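Side-chain contacts in pyridoxal kinase (Entamoeba histolytica, PDB 4S1H), which probably transfers a phosphate group from ATP to pyridoxal, making pyridoxal 5'-phosphate in a magnesium-dependent reaction: residues 88-93 against 131-136; 112-117 against 124-129; 217-222 against 243-248; 225-230 against 268-273. One frame throughout, in Å; residues are numbered along the deposited sequence.

Contact 1 (88-93 against 131-136); sequences DLVYET and KELIKY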
# COMPACT_ATOMS: atom_id res chain seq x y z
N ASP A 88 -2.40 -18.74 -14.44
CA ASP A 88 -3.77 -18.29 -14.76
C ASP A 88 -3.93 -16.78 -14.68
O ASP A 88 -4.59 -16.16 -15.52
CB ASP A 88 -4.84 -19.05 -13.95
CG ASP A 88 -4.63 -18.98 -12.43
OD1 ASP A 88 -3.68 -18.34 -11.94
OD2 ASP A 88 -5.44 -19.62 -11.70
N LEU A 89 -3.30 -16.18 -13.66
CA LEU A 89 -3.38 -14.73 -13.45
C LEU A 89 -2.59 -14.02 -14.55
O LEU A 89 -2.94 -12.92 -14.95
CB LEU A 89 -2.85 -14.32 -12.07
CG LEU A 89 -3.55 -14.92 -10.84
CD1 LEU A 89 -2.75 -14.55 -9.59
CD2 LEU A 89 -4.98 -14.45 -10.76
N VAL A 90 -1.52 -14.64 -15.05
CA VAL A 90 -0.75 -14.02 -16.10
C VAL A 90 -1.57 -13.96 -17.39
O VAL A 90 -1.58 -12.93 -18.05
CB VAL A 90 0.59 -14.76 -16.35
CG1 VAL A 90 1.37 -14.13 -17.50
CG2 VAL A 90 1.44 -14.77 -15.08
N TYR A 91 -2.19 -15.08 -17.77
CA TYR A 91 -2.99 -15.13 -18.99
C TYR A 91 -4.18 -14.18 -18.90
O TYR A 91 -4.47 -13.48 -19.86
CB TYR A 91 -3.41 -16.55 -19.36
CG TYR A 91 -2.24 -17.39 -19.84
CD1 TYR A 91 -1.51 -17.01 -20.94
CD2 TYR A 91 -1.87 -18.54 -19.16
CE1 TYR A 91 -0.43 -17.76 -21.38
CE2 TYR A 91 -0.79 -19.30 -19.59
CZ TYR A 91 -0.08 -18.90 -20.70
OH TYR A 91 1.00 -19.61 -21.15
N GLU A 92 -4.81 -14.09 -17.73
CA GLU A 92 -5.89 -13.12 -17.56
C GLU A 92 -5.40 -11.67 -17.67
O GLU A 92 -6.03 -10.83 -18.34
CB GLU A 92 -6.58 -13.32 -16.25
CG GLU A 92 -7.76 -12.38 -16.00
CD GLU A 92 -8.82 -12.36 -17.09
OE1 GLU A 92 -8.91 -13.28 -17.96
OE2 GLU A 92 -9.60 -11.38 -17.06
N THR A 93 -4.24 -11.40 -17.09
CA THR A 93 -3.61 -10.10 -17.21
C THR A 93 -3.35 -9.76 -18.68
O THR A 93 -3.55 -8.62 -19.09
CB THR A 93 -2.33 -10.02 -16.40
OG1 THR A 93 -2.66 -10.07 -15.01
CG2 THR A 93 -1.55 -8.74 -16.69
N LYS A 131 6.71 -15.43 -20.78
CA LYS A 131 7.25 -15.27 -22.13
C LYS A 131 6.24 -14.68 -23.08
O LYS A 131 6.63 -13.98 -24.05
CB LYS A 131 7.78 -16.61 -22.65
CG LYS A 131 9.01 -17.14 -21.94
CD LYS A 131 9.39 -18.50 -22.53
CE LYS A 131 10.74 -18.98 -22.02
NZ LYS A 131 11.22 -20.16 -22.80
N GLU A 132 4.94 -14.90 -22.82
CA GLU A 132 3.88 -14.30 -23.61
C GLU A 132 3.55 -12.90 -23.16
O GLU A 132 3.39 -12.01 -23.98
CB GLU A 132 2.62 -15.19 -23.61
CG GLU A 132 2.77 -16.52 -24.36
CD GLU A 132 3.27 -16.38 -25.80
OE1 GLU A 132 2.76 -15.52 -26.55
OE2 GLU A 132 4.20 -17.13 -26.19
N LEU A 133 3.48 -12.68 -21.85
CA LEU A 133 3.19 -11.34 -21.34
C LEU A 133 4.21 -10.27 -21.79
O LEU A 133 3.85 -9.18 -22.16
CB LEU A 133 3.10 -11.36 -19.80
CG LEU A 133 2.72 -10.03 -19.13
CD1 LEU A 133 1.39 -9.49 -19.64
CD2 LEU A 133 2.69 -10.19 -17.63
N ILE A 134 5.49 -10.60 -21.78
CA ILE A 134 6.52 -9.62 -22.11
C ILE A 134 6.37 -9.07 -23.53
O ILE A 134 6.83 -7.97 -23.81
CB ILE A 134 7.97 -10.14 -21.89
CG1 ILE A 134 8.26 -11.42 -22.69
CG2 ILE A 134 8.24 -10.35 -20.40
CD1 ILE A 134 9.72 -11.79 -22.78
N LYS A 135 5.74 -9.82 -24.41
CA LYS A 135 5.59 -9.41 -25.80
C LYS A 135 4.70 -8.19 -25.96
O LYS A 135 4.74 -7.55 -27.01
CB LYS A 135 5.06 -10.56 -26.67
CG LYS A 135 6.01 -11.75 -26.73
CD LYS A 135 5.49 -12.81 -27.68
CE LYS A 135 6.39 -14.02 -27.70
NZ LYS A 135 5.78 -15.09 -28.53
N TYR A 136 3.90 -7.87 -24.93
CA TYR A 136 3.07 -6.69 -24.95
C TYR A 136 3.73 -5.45 -24.34
O TYR A 136 3.18 -4.37 -24.42
CB TYR A 136 1.72 -7.01 -24.27
CG TYR A 136 0.99 -8.16 -24.94
CD1 TYR A 136 0.16 -7.95 -26.05
CD2 TYR A 136 1.19 -9.47 -24.52
CE1 TYR A 136 -0.49 -9.01 -26.68
CE2 TYR A 136 0.56 -10.53 -25.14
CZ TYR A 136 -0.28 -10.31 -26.22
OH TYR A 136 -0.91 -11.38 -26.82

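Contact 2 (112-117 against 124-129); sequences PILGDN and SEVQDS. With MG (magnesium ion), chain E.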
# COMPACT_ATOMS: atom_id res chain seq x y z
N PRO A 112 9.43 -8.79 -15.03
CA PRO A 112 9.26 -10.22 -14.84
C PRO A 112 9.97 -10.63 -13.55
O PRO A 112 11.15 -10.37 -13.40
CB PRO A 112 9.90 -10.81 -16.08
CG PRO A 112 10.93 -9.83 -16.50
CD PRO A 112 10.47 -8.48 -16.01
N ILE A 113 9.24 -11.25 -12.64
CA ILE A 113 9.79 -11.71 -11.36
C ILE A 113 9.78 -13.22 -11.40
O ILE A 113 8.76 -13.87 -11.22
CB ILE A 113 8.99 -11.22 -10.14
CG1 ILE A 113 8.73 -9.72 -10.24
CG2 ILE A 113 9.71 -11.59 -8.85
CD1 ILE A 113 9.98 -8.87 -10.33
N LEU A 114 10.95 -13.77 -11.65
CA LEU A 114 11.07 -15.21 -11.80
C LEU A 114 12.14 -15.82 -10.90
O LEU A 114 11.98 -16.95 -10.44
CB LEU A 114 11.35 -15.57 -13.25
CG LEU A 114 10.33 -15.10 -14.28
CD1 LEU A 114 10.83 -15.44 -15.66
CD2 LEU A 114 8.99 -15.76 -14.04
N GLY A 115 13.22 -15.10 -10.65
CA GLY A 115 14.29 -15.66 -9.82
C GLY A 115 15.53 -14.79 -9.79
O GLY A 115 15.55 -13.67 -10.28
N ASP A 116 16.57 -15.32 -9.19
CA ASP A 116 17.83 -14.62 -9.07
C ASP A 116 18.92 -15.63 -8.76
O ASP A 116 18.65 -16.76 -8.33
CB ASP A 116 17.75 -13.57 -7.95
CG ASP A 116 18.71 -12.41 -8.15
OD1 ASP A 116 19.58 -12.47 -9.06
OD2 ASP A 116 18.56 -11.40 -7.41
N ASN A 117 20.17 -15.22 -8.97
CA ASN A 117 21.33 -16.08 -8.69
C ASN A 117 21.23 -17.46 -9.36
O ASN A 117 21.59 -18.49 -8.78
CB ASN A 117 21.51 -16.19 -7.17
CG ASN A 117 21.65 -14.83 -6.50
OD1 ASN A 117 21.08 -14.62 -5.44
ND2 ASN A 117 22.39 -13.91 -7.12
N SER A 124 7.49 -23.29 -12.59
CA SER A 124 7.81 -23.37 -14.05
C SER A 124 6.66 -22.96 -15.01
O SER A 124 6.90 -22.47 -16.14
CB SER A 124 8.26 -24.77 -14.43
OG SER A 124 8.72 -24.77 -15.77
N GLU A 125 5.41 -23.18 -14.59
CA GLU A 125 4.26 -22.76 -15.38
C GLU A 125 4.29 -21.25 -15.63
O GLU A 125 3.94 -20.79 -16.72
CB GLU A 125 2.93 -23.19 -14.72
CG GLU A 125 2.61 -22.55 -13.38
CD GLU A 125 1.20 -22.84 -12.90
OE1 GLU A 125 0.71 -23.98 -13.07
OE2 GLU A 125 0.59 -21.90 -12.34
N VAL A 126 4.71 -20.48 -14.61
CA VAL A 126 4.73 -19.01 -14.67
C VAL A 126 5.70 -18.52 -15.73
O VAL A 126 5.36 -17.61 -16.48
CB VAL A 126 5.04 -18.33 -13.29
CG1 VAL A 126 5.33 -16.85 -13.43
CG2 VAL A 126 3.89 -18.53 -12.32
N GLN A 127 6.87 -19.16 -15.83
CA GLN A 127 7.87 -18.76 -16.83
C GLN A 127 7.31 -18.70 -18.24
O GLN A 127 7.50 -17.72 -18.93
CB GLN A 127 9.14 -19.63 -16.83
CG GLN A 127 9.89 -19.69 -15.51
CD GLN A 127 11.10 -20.59 -15.60
OE1 GLN A 127 11.93 -20.44 -16.49
NE2 GLN A 127 11.22 -21.53 -14.67
N ASP A 128 6.65 -19.77 -18.67
CA ASP A 128 6.12 -19.82 -20.02
C ASP A 128 5.06 -18.76 -20.28
O ASP A 128 5.03 -18.14 -21.34
CB ASP A 128 5.58 -21.22 -20.35
CG ASP A 128 6.67 -22.26 -20.37
OD1 ASP A 128 7.84 -21.92 -20.65
OD2 ASP A 128 6.34 -23.42 -20.09
N SER A 129 4.20 -18.51 -19.28
CA SER A 129 3.18 -17.48 -19.43
C SER A 129 3.82 -16.10 -19.47
O SER A 129 3.37 -15.23 -20.21
CB SER A 129 2.10 -17.60 -18.33
OG SER A 129 2.59 -17.26 -17.05
MG MG E . 19.09 -9.28 -7.62
O HOH W 1 20.06 -9.74 -9.36
O HOH W 2 18.08 -8.78 -5.77

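Contact 3 (217-222 against 243-248); sequences GDTLTY and STLQTI. With ADP (adenosine-5'-diphosphate), chain C.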
# COMPACT_ATOMS: atom_id res chain seq x y z
N GLY A 217 14.93 -4.79 -6.92
CA GLY A 217 14.44 -4.70 -8.28
C GLY A 217 13.08 -4.05 -8.36
O GLY A 217 12.81 -3.29 -9.28
N ASP A 218 12.22 -4.37 -7.41
CA ASP A 218 10.90 -3.74 -7.36
C ASP A 218 11.03 -2.22 -7.14
O ASP A 218 10.36 -1.43 -7.80
CB ASP A 218 10.04 -4.39 -6.25
CG ASP A 218 9.91 -5.92 -6.42
OD1 ASP A 218 10.04 -6.41 -7.58
OD2 ASP A 218 9.68 -6.63 -5.39
N THR A 219 11.87 -1.84 -6.20
CA THR A 219 12.12 -0.44 -5.88
C THR A 219 12.65 0.28 -7.12
O THR A 219 12.16 1.32 -7.49
CB THR A 219 13.06 -0.34 -4.69
OG1 THR A 219 12.42 -0.93 -3.55
CG2 THR A 219 13.45 1.09 -4.40
N LEU A 220 13.63 -0.32 -7.80
CA LEU A 220 14.11 0.26 -9.06
C LEU A 220 12.98 0.51 -10.07
O LEU A 220 12.90 1.60 -10.67
CB LEU A 220 15.20 -0.63 -9.73
CG LEU A 220 15.70 -0.22 -11.14
CD1 LEU A 220 16.26 1.19 -11.15
CD2 LEU A 220 16.71 -1.22 -11.64
N THR A 221 12.14 -0.50 -10.27
CA THR A 221 11.05 -0.44 -11.21
C THR A 221 10.16 0.78 -10.93
O THR A 221 9.85 1.53 -11.86
CB THR A 221 10.21 -1.71 -11.12
OG1 THR A 221 10.94 -2.82 -11.65
CG2 THR A 221 8.88 -1.59 -11.86
N TYR A 222 9.76 0.98 -9.68
CA TYR A 222 8.81 2.08 -9.39
C TYR A 222 9.45 3.46 -9.37
O TYR A 222 8.82 4.43 -9.78
CB TYR A 222 8.01 1.81 -8.11
CG TYR A 222 7.08 0.64 -8.33
CD1 TYR A 222 5.92 0.77 -9.11
CD2 TYR A 222 7.37 -0.59 -7.79
CE1 TYR A 222 5.08 -0.32 -9.34
CE2 TYR A 222 6.53 -1.68 -8.02
CZ TYR A 222 5.41 -1.54 -8.79
OH TYR A 222 4.58 -2.60 -9.02
N SER A 243 20.80 5.70 -8.66
CA SER A 243 21.42 6.57 -7.67
C SER A 243 20.67 6.57 -6.38
O SER A 243 21.27 6.41 -5.31
CB SER A 243 21.64 7.99 -8.22
OG SER A 243 22.51 7.95 -9.35
N THR A 244 19.35 6.76 -6.46
CA THR A 244 18.50 6.74 -5.28
C THR A 244 18.56 5.38 -4.59
O THR A 244 18.68 5.30 -3.37
CB THR A 244 17.07 7.13 -5.66
OG1 THR A 244 17.09 8.48 -6.14
CG2 THR A 244 16.12 7.02 -4.47
N LEU A 245 18.59 4.31 -5.38
CA LEU A 245 18.71 2.97 -4.80
C LEU A 245 20.03 2.76 -4.05
O LEU A 245 20.04 2.13 -2.97
CB LEU A 245 18.54 1.91 -5.89
CG LEU A 245 18.15 0.47 -5.56
CD1 LEU A 245 17.20 0.30 -4.38
CD2 LEU A 245 17.53 -0.14 -6.81
N GLN A 246 21.15 3.27 -4.56
CA GLN A 246 22.42 3.18 -3.83
C GLN A 246 22.31 3.87 -2.49
O GLN A 246 22.75 3.35 -1.47
CB GLN A 246 23.61 3.77 -4.61
CG GLN A 246 24.14 2.88 -5.70
CD GLN A 246 24.63 1.53 -5.18
OE1 GLN A 246 23.94 0.52 -5.24
NE2 GLN A 246 25.84 1.51 -4.65
N THR A 247 21.65 5.03 -2.47
CA THR A 247 21.43 5.73 -1.22
C THR A 247 20.62 4.89 -0.23
O THR A 247 20.99 4.82 0.95
CB THR A 247 20.74 7.08 -1.46
OG1 THR A 247 21.59 7.89 -2.28
CG2 THR A 247 20.44 7.80 -0.14
N ILE A 248 19.56 4.25 -0.70
CA ILE A 248 18.74 3.40 0.16
C ILE A 248 19.55 2.25 0.72
O ILE A 248 19.52 1.98 1.92
CB ILE A 248 17.49 2.86 -0.56
CG1 ILE A 248 16.55 4.01 -0.95
CG2 ILE A 248 16.75 1.84 0.30
CD1 ILE A 248 15.51 3.61 -1.96
PB ADP C . 16.19 -7.99 -8.48
O1B ADP C . 17.22 -9.09 -8.44
O2B ADP C . 15.50 -7.76 -7.14
O3B ADP C . 15.30 -8.11 -9.67
PA ADP C . 18.59 -6.44 -8.98
O1A ADP C . 18.84 -6.43 -10.46
O2A ADP C . 19.33 -7.40 -8.11
O3A ADP C . 17.00 -6.62 -8.71
O5' ADP C . 18.81 -4.98 -8.40
C5' ADP C . 18.18 -3.82 -8.90
C4' ADP C . 19.15 -2.68 -8.69
O4' ADP C . 19.45 -2.57 -7.30
C3' ADP C . 20.48 -2.94 -9.39
O3' ADP C . 20.47 -2.43 -10.73
C2' ADP C . 21.45 -2.25 -8.48
O2' ADP C . 21.50 -0.87 -8.80
C1' ADP C . 20.84 -2.39 -7.10
N9 ADP C . 21.39 -3.50 -6.28
C8 ADP C . 20.85 -4.70 -6.01
N7 ADP C . 21.65 -5.43 -5.20
C5 ADP C . 22.73 -4.68 -4.94
C6 ADP C . 23.97 -4.83 -4.14
N6 ADP C . 24.19 -5.97 -3.46
N1 ADP C . 24.84 -3.79 -4.14
C2 ADP C . 24.60 -2.65 -4.84
N3 ADP C . 23.49 -2.45 -5.58
C4 ADP C . 22.55 -3.41 -5.65

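Contact 4 (225-230 against 268-273); sequences LSWIIK and KGTEES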
# COMPACT_ATOMS: atom_id res chain seq x y z
N LEU A 225 9.88 4.17 -13.21
CA LEU A 225 8.56 4.51 -13.77
C LEU A 225 8.08 5.88 -13.35
O LEU A 225 7.56 6.62 -14.17
CB LEU A 225 7.51 3.49 -13.33
CG LEU A 225 6.12 3.74 -13.90
CD1 LEU A 225 6.07 3.36 -15.37
CD2 LEU A 225 5.09 2.99 -13.07
N SER A 226 8.24 6.22 -12.07
CA SER A 226 7.82 7.54 -11.59
C SER A 226 8.51 8.65 -12.40
O SER A 226 7.86 9.58 -12.83
CB SER A 226 8.09 7.72 -10.10
OG SER A 226 7.35 6.76 -9.37
N TRP A 227 9.82 8.53 -12.65
CA TRP A 227 10.52 9.56 -13.42
C TRP A 227 10.11 9.57 -14.90
O TRP A 227 9.95 10.63 -15.47
CB TRP A 227 12.03 9.42 -13.30
CG TRP A 227 12.58 9.85 -11.99
CD1 TRP A 227 13.37 9.13 -11.18
CD2 TRP A 227 12.38 11.13 -11.34
NE1 TRP A 227 13.69 9.86 -10.06
CE2 TRP A 227 13.08 11.09 -10.13
CE3 TRP A 227 11.68 12.31 -11.67
CZ2 TRP A 227 13.09 12.15 -9.22
CZ3 TRP A 227 11.67 13.37 -10.75
CH2 TRP A 227 12.38 13.29 -9.55
N ILE A 228 9.85 8.41 -15.47
CA ILE A 228 9.26 8.35 -16.81
C ILE A 228 7.92 9.09 -16.86
O ILE A 228 7.66 9.88 -17.77
CB ILE A 228 9.09 6.91 -17.28
CG1 ILE A 228 10.46 6.26 -17.54
CG2 ILE A 228 8.26 6.86 -18.55
CD1 ILE A 228 10.41 4.77 -17.69
N ILE A 229 7.09 8.80 -15.88
CA ILE A 229 5.81 9.50 -15.76
C ILE A 229 5.98 11.01 -15.68
O ILE A 229 5.20 11.77 -16.31
CB ILE A 229 4.95 8.93 -14.59
CG1 ILE A 229 4.48 7.52 -14.94
CG2 ILE A 229 3.76 9.84 -14.28
CD1 ILE A 229 3.86 6.73 -13.80
N LYS A 230 6.94 11.47 -14.89
CA LYS A 230 7.23 12.90 -14.75
C LYS A 230 7.86 13.55 -16.01
O LYS A 230 8.10 14.76 -16.02
CB LYS A 230 8.09 13.16 -13.51
CG LYS A 230 7.46 12.78 -12.16
CD LYS A 230 6.27 13.63 -11.80
CE LYS A 230 5.61 13.09 -10.54
NZ LYS A 230 4.40 13.89 -10.21
N LYS A 268 12.48 11.17 -4.42
CA LYS A 268 12.40 12.14 -5.51
C LYS A 268 13.71 12.84 -5.77
O LYS A 268 13.76 13.87 -6.46
CB LYS A 268 11.30 13.19 -5.24
CG LYS A 268 9.89 12.65 -5.31
CD LYS A 268 8.83 13.74 -5.13
CE LYS A 268 8.93 14.88 -6.14
NZ LYS A 268 9.19 14.55 -7.58
N GLY A 269 14.82 12.29 -5.25
CA GLY A 269 16.16 12.79 -5.53
C GLY A 269 16.45 12.84 -7.00
O GLY A 269 16.06 11.95 -7.75
N THR A 270 17.15 13.89 -7.39
CA THR A 270 17.50 14.11 -8.79
C THR A 270 18.97 13.92 -9.04
O THR A 270 19.39 14.07 -10.18
CB THR A 270 17.11 15.54 -9.24
OG1 THR A 270 17.77 16.49 -8.40
CG2 THR A 270 15.63 15.72 -9.20
N GLU A 271 19.74 13.52 -8.02
CA GLU A 271 21.18 13.23 -8.25
C GLU A 271 21.35 12.07 -9.22
O GLU A 271 20.64 11.06 -9.13
CB GLU A 271 21.90 12.92 -6.94
CG GLU A 271 23.41 13.13 -7.03
CD GLU A 271 24.20 12.69 -5.82
OE1 GLU A 271 23.70 11.89 -4.99
OE2 GLU A 271 25.36 13.12 -5.73
N GLU A 272 22.25 12.26 -10.18
CA GLU A 272 22.59 11.25 -11.16
C GLU A 272 24.07 10.98 -10.96
O GLU A 272 24.91 11.58 -11.63
CB GLU A 272 22.24 11.75 -12.56
CG GLU A 272 20.74 12.00 -12.70
CD GLU A 272 20.30 12.48 -14.05
OE1 GLU A 272 21.05 12.28 -15.04
OE2 GLU A 272 19.17 13.03 -14.12
N SER A 273 24.36 10.05 -10.07
CA SER A 273 25.71 9.80 -9.55
C SER A 273 26.55 8.88 -10.40
O SER A 273 27.75 8.73 -10.13
CB SER A 273 25.64 9.13 -8.17
OG SER A 273 24.61 9.66 -7.42
O HOH W 3 14.99 9.40 -7.61

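Contact 1 (88-93 against 131-136)
Helices 87-100 and 124-133 come nearest here at Val90 and Leu133, whose CA atoms lie 7.1 Å apart, and no hydrogen bond joins the two segments. A small apolar patch does the work. Val90 sends CG1 out opposite its backbone N (chi1 178°), and this methyl sits 4.0 Å from Leu133 CB and 4.2 Å from Leu133 CD2, so the valine leans on the root and on one branch of the leucine. The other branch is used one helical turn further along, where Leu133 CD1 approaches Thr93 CG2 at 4.2 Å. Thr93 presents this methyl while its hydroxyl turns to its own helix: OG1 donates to Leu89 O at 2.9 Å, on the face of that carbonyl opposite to the one reached by Thr93 N. The buried polar atom is thereby satisfied without a partner across the contact. Phe84 touches both Val90 and Thr93, while Ile94, next on helix 87-100, also touches Leu133. Helix 87-100 links parallel strands 78-81 and 107-110, and helix 124-133 lies between 107-110 and 139-140; such packing of successive crossover helices against one another is characteristic of the alpha/beta ribokinase-like fold.

Contact 2 (112-117 against 124-129)
Leu114 meets helix 124-133 through a single methyl, CD2, which lies 3.9 Å from Val126 CG1 and 4.2 Å from Gln127 CA. A chi1 of -58° swings the leucine CG to the side of the backbone N, and the remainder of the chain is extended, a staggered shape that carries the branch across to the helix. Val126 answers with one methyl of its fork. Gln127 contributes the aliphatic start of its side chain, its CG being 4.3 Å from Leu114 CD2. Phe149 and Leu150 of helix 144-151 also touch Leu114, so the leucine is wedged between two helices. One turn on, Ser129 folds its hydroxyl back onto the helix and donates to Val126 O at 2.8 Å. Behind the leucine the backbone is firmly held: the N atoms of Leu114 and Gly115 both bond to Glu146 OE2. From this anchored base the chain runs on to Asp116, whose side chain (chi1 -154°) divides its carboxylate between two tasks. OD2 binds a magnesium ion at 2.2 Å. OD1 accepts from Asn117 N at 2.8 Å, on its anti side and 32° out of the carboxylate plane, and from water 1, itself a ligand of the metal. Together these bonds fix the rotation of the carboxylate. Water 2 and ADP oxygens O1B and O2A complete the five ligands found. The arrangement thus belongs to the magnesium-nucleotide site, with strand 115-116 opening a beta hairpin with 119-120 beside the diphosphate.

Contact 3 (217-222 against 243-248)
Leu245 is the first residue of 243-248 to meet helix 216-229, and it does so with both branches. Its CD1 lies 3.8 Å from Thr219 CG2, whereas CD2 is 3.8 Å from Leu220 CB, so the side chain straddles two successive residues of the facing helix. The short helical axes approach to 10.1 Å and cross at 141°, roughly antiparallel but well inclined. CD2 also serves the nucleotide: it is only 3.1 Å from ADP O4', a close approach beside the ring oxygen of the ribose. With chi1 at -159°, the leucine sits somewhat off the fully staggered position, perhaps because it packs on helix and sugar together. Gln246, next in line, takes no part in the helix contact; it binds ADP, its side chain lying by the adenine. A turn after Leu245, Ile248 extends CD1 to meet Thr219 CG2 tip to tip at 4.1 Å. That threonine methyl stands anti to the backbone N, between Leu245 and Ile248, while the hydroxyl bonds back to Gly215 O just ahead of the helix. Upstream, Gly217 N donates to ADP O2B at 3.0 Å, with an N-H...O angle of 140°, and so brings the helix N-terminus to the diphosphate. This is the nucleotide pocket of the ribokinase-like fold: the glycine-rich G-x-G-D start of one helix cradles the phosphates, consistent with the anion hole of the family, while the neighbouring helix lines the ribose and base.

Contact 4 (225-230 against 268-273)
A chi1 of -74° sets Trp227 CG beside the backbone N and swings the indole off helix 216-229 toward the loop 268-273, while Lys268 doubles back through bends at chi3 (58°) and chi4 (42°) to bring its amino group near the same ring. The six-membered part of the indole does the touching. Lys268 O lies in the ring plane at its edge, 3.3 Å from Trp227 CZ2, and Gly269 O comes equally close to CZ2 but from an oblique direction. Lys268 NZ stands 4.0 Å from Trp227 CH2, and Thr270 CG2 touches that carbon at 4.1 Å. The polar corner of the indole is satisfied through water 3, which lies in the ring plane, accepts from Trp227 NE1 at 2.8 Å and donates to Gly269 O at 2.8 Å. This bridge ties the rotation of the ring to the loop backbone. Lys230 NZ, weakly bonded to Phe29 O, lies 5.5 Å from Lys268 NZ, near enough for mild repulsion, probably damped by solvent. Arg240 makes a cation-pi contact with the indole and Phe29 packs edge-to-face with it. Trp227 thereby fills the junction between helix 216-229, helix 234-250, where Ala237 touches it, and the loop leading to strand 277-278, while Leu225 and Ile229 turn to strand 78-81 of the central sheet.

How the contacts relate
The contacts form two pairs on opposite sides of the chain's centre. Contacts 1 and 2 share helix 124-133, their centres about 12 Å apart, and meet where Ser129 OG packs 3.3 Å from Val90 CB. Contacts 3 and 4 share helix 216-229, with centres about 10 Å apart, and a probable hydrogen bond of 2.9 Å joins Ser243 OG to Ser273 N. Contact 2 supplies a magnesium ligand; contact 3 bonds to the beta-phosphate through one backbone N-H and packs on the ribose. These two touch at Ile113 CD1 and Asp218 OD1, 3.7 Å apart. Contacts 1 and 4 lie further off, the Leu133 side chain about 12 Å from magnesium and that of Trp227 about 13 Å from ADP.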